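Local coordinates for arginyl-tRNA synthetase, putative (Plasmodium falciparum, PDB 5JLD), which probably attaches L-arginine to its cognate tRNA at the expense of ATP, as a cytoplasmic class I aminoacyl-tRNA synthetase, at residues A[287-292]-A[364-369]; A[136-141]-A[160-165]. All coordinates share one frame; numbering follows the deposited sequence.

In the fold
Contact 2 lies in the core and contact 1 near the periphery of the same catalytic domain, their centres 27 Å and their nearest atoms about 14 Å apart. Contact 2 joins strand 133-137 and helix 149-167 inside one beta-alpha-beta unit of the central parallel sheet, and all four residues that touch are buried, against two of four in contact 1. Contact 1 ties helix 282-292 to the loop leading from helix 353-364 to strand 374-380, so the two contacts share no element. Neither has a hydrogen bond between its segments. In contact 2 a cysteine sulfur meets a phenylalanine and a valine, which an isoleucine also touches; in contact 1 leucines meet a tryptophan beside an ST turn made by Thr366.

Contact 1: A[287-292]-A[364-369]; sequences DLLKES and KKTNWG
Two bonds grip the hydroxyl of Thr366, whose methyl group faces Leu289 across the contact. Thr366 OG1 accepts a hydrogen bond from the backbone N of Trp368, at 3.0 Å and 156° at the hydrogen, and donates to the carbonyl of Ile363, in the last turn of the preceding helix. The bond to Trp368 closes an ST turn, a role that threonine suits because its short hydroxyl reaches the backbone N two residues on, while its methyl remains available for apolar contact. Thr366 OG1 also lies 3.0 Å above the plane of the Trp368 indole, toward the rim of that face.

The turn carries the tryptophan toward helix 282-292. With CG anti to the carbonyl carbon (chi1 -61°), the six-membered end of the ring reaches Leu289. Trp368 CH2 lies 3.9 Å from Leu289 CD2, and Trp368 CZ2 lies 4.0 Å from the same methyl. The two side chains cross at about a right angle, and Leu289 CD2 meets the ring obliquely. Leu288, one residue earlier on the helix, adds its CB at 4.1 Å from Trp368 CZ2, while Leu289 CD2 approaches Thr366 CG2 at 4.3 Å. Leucine suits position 289, since its CG and both methyls lie against the broad ring; Leu288 offers only CB.

In the catalytic domain, helix 282-292 comes between the third and fourth strands of the Rossmann-type parallel sheet, where class I synthetases commonly carry an insertion. The loop 364-369 belongs to the crossover from strand 343-349 to strand 374-380, so the contact probably joins inserted structure to the nucleotide-binding fold. Helix 326-337 borders both sides: its Tyr333 makes an edge-to-face ring contact with Trp368 and touches Leu288, and Val329 touches both Leu289 and Trp368.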
loop_
_atom_site.group_PDB
_atom_site.type_symbol
_atom_site.label_atom_id
_atom_site.label_comp_id
_atom_site.label_asym_id
_atom_site.label_seq_id
_atom_site.Cartn_x
_atom_site.Cartn_y
_atom_site.Cartn_z
ATOM N N ASP A 287 -28.648 -16.562 -10.045
ATOM C CA ASP A 287 -29.216 -17.140 -11.257
ATOM C C ASP A 287 -28.054 -17.493 -12.144
ATOM O O ASP A 287 -27.964 -18.630 -12.633
ATOM C CB ASP A 287 -30.189 -16.177 -11.946
ATOM C CG ASP A 287 -31.562 -16.166 -11.280
ATOM O OD1 ASP A 287 -31.876 -17.145 -10.568
ATOM O OD2 ASP A 287 -32.314 -15.180 -11.452
ATOM N N LEU A 288 -27.101 -16.561 -12.245
ATOM C CA LEU A 288 -25.968 -16.786 -13.141
ATOM C C LEU A 288 -25.230 -18.035 -12.689
ATOM O O LEU A 288 -24.984 -18.947 -13.492
ATOM C CB LEU A 288 -25.033 -15.570 -13.180
ATOM C CG LEU A 288 -25.616 -14.429 -14.039
ATOM C CD1 LEU A 288 -24.739 -13.188 -13.958
ATOM C CD2 LEU A 288 -25.813 -14.853 -15.500
ATOM N N LEU A 289 -24.959 -18.113 -11.386
ATOM C CA LEU A 289 -24.195 -19.233 -10.868
ATOM C C LEU A 289 -24.957 -20.531 -11.079
ATOM O O LEU A 289 -24.360 -21.545 -11.435
ATOM C CB LEU A 289 -23.868 -19.024 -9.397
ATOM C CG LEU A 289 -22.751 -17.987 -9.265
ATOM C CD1 LEU A 289 -22.587 -17.549 -7.828
ATOM C CD2 LEU A 289 -21.438 -18.554 -9.829
ATOM N N LYS A 290 -26.285 -20.479 -10.959
ATOM C CA LYS A 290 -27.047 -21.713 -11.086
ATOM C C LYS A 290 -26.917 -22.183 -12.527
ATOM O O LYS A 290 -26.812 -23.383 -12.789
ATOM C CB LYS A 290 -28.515 -21.516 -10.681
ATOM C CG LYS A 290 -28.700 -21.235 -9.190
ATOM C CD LYS A 290 -30.170 -21.000 -8.807
ATOM C CE LYS A 290 -30.310 -20.640 -7.320
ATOM N NZ LYS A 290 -31.730 -20.622 -6.835
ATOM N N GLU A 291 -26.867 -21.229 -13.456
ATOM C CA GLU A 291 -26.823 -21.597 -14.860
ATOM C C GLU A 291 -25.414 -22.076 -15.230
ATOM O O GLU A 291 -25.241 -22.722 -16.263
ATOM C CB GLU A 291 -27.263 -20.426 -15.752
ATOM N N SER A 292 -24.421 -21.786 -14.382
ATOM C CA SER A 292 -23.040 -22.188 -14.686
ATOM C C SER A 292 -22.740 -23.625 -14.248
ATOM O O SER A 292 -21.718 -24.206 -14.639
ATOM C CB SER A 292 -22.047 -21.247 -14.019
ATOM O OG SER A 292 -22.146 -21.365 -12.611
ATOM N N LYS A 364 -12.866 -17.341 -10.882
ATOM C CA LYS A 364 -11.992 -17.714 -11.977
ATOM C C LYS A 364 -12.645 -18.802 -12.842
ATOM O O LYS A 364 -12.280 -18.987 -14.001
ATOM C CB LYS A 364 -10.649 -18.179 -11.407
ATOM C CG LYS A 364 -9.463 -17.267 -11.702
ATOM C CD LYS A 364 -9.836 -15.811 -11.946
ATOM C CE LYS A 364 -8.574 -14.997 -12.226
ATOM N NZ LYS A 364 -8.761 -13.690 -12.941
ATOM N N LYS A 365 -13.630 -19.507 -12.281
ATOM C CA LYS A 365 -14.323 -20.551 -13.028
ATOM C C LYS A 365 -15.509 -19.984 -13.812
ATOM O O LYS A 365 -16.110 -20.693 -14.613
ATOM C CB LYS A 365 -14.800 -21.669 -12.089
ATOM C CG LYS A 365 -13.680 -22.565 -11.560
ATOM C CD LYS A 365 -14.203 -23.723 -10.718
ATOM C CE LYS A 365 -13.032 -24.485 -10.085
ATOM N NZ LYS A 365 -13.481 -25.542 -9.122
ATOM N N THR A 366 -15.848 -18.715 -13.586
ATOM C CA THR A 366 -16.928 -18.071 -14.344
ATOM C C THR A 366 -16.392 -17.395 -15.604
ATOM O O THR A 366 -15.191 -17.408 -15.861
ATOM C CB THR A 366 -17.665 -17.004 -13.512
ATOM O OG1 THR A 366 -16.874 -15.803 -13.458
ATOM C CG2 THR A 366 -17.934 -17.514 -12.100
ATOM N N ASN A 367 -17.286 -16.793 -16.379
ATOM C CA ASN A 367 -16.886 -15.982 -17.528
ATOM C C ASN A 367 -16.937 -14.480 -17.201
ATOM O O ASN A 367 -17.006 -13.646 -18.085
ATOM C CB ASN A 367 -17.784 -16.288 -18.730
ATOM C CG ASN A 367 -19.293 -16.108 -18.414
ATOM O OD1 ASN A 367 -19.727 -16.259 -17.264
ATOM N ND2 ASN A 367 -20.086 -15.810 -19.444
ATOM N N TRP A 368 -16.891 -14.137 -15.921
ATOM C CA TRP A 368 -17.153 -12.760 -15.515
ATOM C C TRP A 368 -15.966 -11.838 -15.759
ATOM O O TRP A 368 -14.877 -12.051 -15.215
ATOM C CB TRP A 368 -17.547 -12.709 -14.042
ATOM C CG TRP A 368 -18.792 -13.473 -13.737
ATOM C CD1 TRP A 368 -19.683 -13.995 -14.640
ATOM C CD2 TRP A 368 -19.295 -13.798 -12.443
ATOM N NE1 TRP A 368 -20.718 -14.623 -13.978
ATOM C CE2 TRP A 368 -20.503 -14.515 -12.630
ATOM C CE3 TRP A 368 -18.847 -13.556 -11.139
ATOM C CZ2 TRP A 368 -21.263 -14.992 -11.560
ATOM C CZ3 TRP A 368 -19.618 -14.032 -10.075
ATOM C CH2 TRP A 368 -20.802 -14.741 -10.297
ATOM N N GLY A 369 -16.206 -10.814 -16.572
ATOM C CA GLY A 369 -15.240 -9.779 -16.860
ATOM C C GLY A 369 -13.928 -10.306 -17.407
ATOM O O GLY A 369 -13.877 -11.339 -18.071
#

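Contact 2: A[136-141]-A[160-165]; sequences VDFSSP and SICRVF
The Phe138 ring has the sulfur of Cys162 set obliquely against it, with the carbonyl oxygen of Val136 in plane at its edge. The sulfur stands 4.6 Å from the ring centroid and 44° off the ring normal, a sulfur-aromatic contact in which Cys162 SG comes within 3.8 Å of Phe138 CE1. At the rim, Val136 O lies 3.3 Å from Phe138 CD1, a position where the slightly positive ring hydrogens are expected to suit an oxygen. A chi1 of 65° puts Phe138 CG between its own backbone N and carbonyl carbon, and the ring thereby lies back alongside the strand end. On the helix, the Phe165 ring receives Ile161 CG2 in plane at its edge, one turn away.

Cys162 points toward the strand. Its SG meets Val136 CB at 3.5 Å and Val136 CG2 at 3.7 Å, so a single sulfur touches both the valine and the phenylalanine two residues on. Such a small, polarisable side chain fits where helix and strand approach closely, the CA atoms of Val136 and Cys162 being 6.8 Å apart. Strand 133-137, helix 149-167 and strand 171-176 form a beta-alpha-beta crossover of the Rossmann-type sheet, and the sequence HVGH, the class I HIGH signature in its form here, lies at the start of this helix. Val136 CG2 and Ile161 CG2 touch at 3.9 Å, and the two beta-branched side chains give the sheet and helix compact methyl surfaces.

Val136 exchanges backbone hydrogen bonds with His173 and Val175 on one neighbouring strand, while Asp137, pointing away from the helix, pairs with Ile345 and Val347 on the other and forms a salt bridge to Arg335. Val347 and Leu270 also touch the Phe138 side chain.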
loop_
_atom_site.group_PDB
_atom_site.type_symbol
_atom_site.label_atom_id
_atom_site.label_comp_id
_atom_site.label_asym_id
_atom_site.label_seq_id
_atom_site.Cartn_x
_atom_site.Cartn_y
_atom_site.Cartn_z
ATOM N N VAL A 136 -9.622 -0.966 -4.830
ATOM C CA VAL A 136 -9.107 -1.333 -3.517
ATOM C C VAL A 136 -10.252 -1.315 -2.497
ATOM O O VAL A 136 -10.913 -0.293 -2.274
ATOM C CB VAL A 136 -7.954 -0.390 -3.068
ATOM C CG1 VAL A 136 -7.379 -0.830 -1.706
ATOM C CG2 VAL A 136 -6.843 -0.336 -4.139
ATOM N N ASP A 137 -10.482 -2.472 -1.893
ATOM C CA ASP A 137 -11.544 -2.689 -0.911
ATOM C C ASP A 137 -10.926 -2.648 0.476
ATOM O O ASP A 137 -10.177 -3.551 0.833
ATOM C CB ASP A 137 -12.223 -4.036 -1.186
ATOM C CG ASP A 137 -13.409 -4.318 -0.280
ATOM O OD1 ASP A 137 -13.398 -3.965 0.921
ATOM O OD2 ASP A 137 -14.380 -4.919 -0.789
ATOM N N PHE A 138 -11.219 -1.605 1.247
ATOM C CA PHE A 138 -10.585 -1.448 2.544
ATOM C C PHE A 138 -11.433 -0.689 3.557
ATOM O O PHE A 138 -12.500 -0.152 3.223
ATOM C CB PHE A 138 -9.191 -0.777 2.392
ATOM C CG PHE A 138 -9.213 0.649 1.868
ATOM C CD1 PHE A 138 -9.702 0.948 0.595
ATOM C CD2 PHE A 138 -8.669 1.686 2.628
ATOM C CE1 PHE A 138 -9.683 2.267 0.102
ATOM C CE2 PHE A 138 -8.641 3.006 2.149
ATOM C CZ PHE A 138 -9.152 3.298 0.884
ATOM N N SER A 139 -10.926 -0.698 4.794
ATOM C CA SER A 139 -11.537 -0.138 6.001
ATOM C C SER A 139 -12.669 -1.026 6.523
ATOM O O SER A 139 -12.516 -1.689 7.541
ATOM C CB SER A 139 -12.041 1.287 5.767
ATOM O OG SER A 139 -12.268 1.924 6.996
ATOM N N SER A 140 -13.804 -1.023 5.840
ATOM C CA SER A 140 -14.920 -1.931 6.171
ATOM C C SER A 140 -15.544 -1.797 7.584
ATOM O O SER A 140 -15.715 -2.794 8.291
ATOM C CB SER A 140 -14.457 -3.379 5.979
ATOM O OG SER A 140 -13.853 -3.545 4.714
ATOM N N PRO A 141 -15.920 -0.581 8.000
ATOM C CA PRO A 141 -16.587 -0.579 9.302
ATOM C C PRO A 141 -18.002 -1.156 9.207
ATOM O O PRO A 141 -18.520 -1.363 8.096
ATOM C CB PRO A 141 -16.634 0.903 9.668
ATOM C CG PRO A 141 -16.733 1.589 8.350
ATOM C CD PRO A 141 -15.873 0.765 7.400
ATOM N N SER A 160 -2.720 3.862 1.596
ATOM C CA SER A 160 -1.371 3.882 0.992
ATOM C C SER A 160 -1.341 3.209 -0.385
ATOM O O SER A 160 -0.814 3.774 -1.357
ATOM C CB SER A 160 -0.333 3.218 1.917
ATOM O OG SER A 160 0.963 3.601 1.492
ATOM N N ILE A 161 -1.937 2.024 -0.480
ATOM C CA ILE A 161 -2.012 1.334 -1.774
ATOM C C ILE A 161 -2.696 2.185 -2.867
ATOM O O ILE A 161 -2.203 2.292 -4.027
ATOM C CB ILE A 161 -2.740 -0.017 -1.599
ATOM C CG1 ILE A 161 -1.845 -0.943 -0.756
ATOM C CG2 ILE A 161 -3.105 -0.645 -2.971
ATOM C CD1 ILE A 161 -2.509 -2.219 -0.227
ATOM N N CYS A 162 -3.811 2.822 -2.492
ATOM C CA CYS A 162 -4.500 3.691 -3.443
ATOM C C CYS A 162 -3.593 4.827 -3.904
ATOM O O CYS A 162 -3.548 5.148 -5.082
ATOM C CB CYS A 162 -5.775 4.275 -2.835
ATOM S SG CYS A 162 -7.053 2.998 -2.558
ATOM N N ARG A 163 -2.917 5.456 -2.951
ATOM C CA ARG A 163 -2.062 6.576 -3.262
ATOM C C ARG A 163 -0.943 6.100 -4.209
ATOM O O ARG A 163 -0.519 6.844 -5.089
ATOM C CB ARG A 163 -1.473 7.188 -1.987
ATOM C CG ARG A 163 -2.451 7.903 -1.077
ATOM C CD ARG A 163 -1.711 8.841 -0.096
ATOM N NE ARG A 163 -2.590 9.386 0.937
ATOM C CZ ARG A 163 -2.393 10.540 1.580
ATOM N NH1 ARG A 163 -1.332 11.286 1.311
ATOM N NH2 ARG A 163 -3.263 10.945 2.511
ATOM N N VAL A 164 -0.501 4.854 -4.040
ATOM C CA VAL A 164 0.518 4.295 -4.924
ATOM C C VAL A 164 -0.022 4.230 -6.342
ATOM O O VAL A 164 0.612 4.731 -7.264
ATOM C CB VAL A 164 0.990 2.895 -4.475
ATOM C CG1 VAL A 164 1.718 2.185 -5.600
ATOM C CG2 VAL A 164 1.896 3.003 -3.247
ATOM N N PHE A 165 -1.213 3.658 -6.516
ATOM C CA PHE A 165 -1.771 3.589 -7.876
ATOM C C PHE A 165 -2.088 4.961 -8.493
ATOM O O PHE A 165 -1.905 5.163 -9.707
ATOM C CB PHE A 165 -3.014 2.703 -7.892
ATOM C CG PHE A 165 -2.688 1.242 -7.843
ATOM C CD1 PHE A 165 -2.172 0.598 -8.953
ATOM C CD2 PHE A 165 -2.852 0.526 -6.677
ATOM C CE1 PHE A 165 -1.864 -0.729 -8.911
ATOM C CE2 PHE A 165 -2.542 -0.811 -6.627
ATOM C CZ PHE A 165 -2.058 -1.444 -7.745
#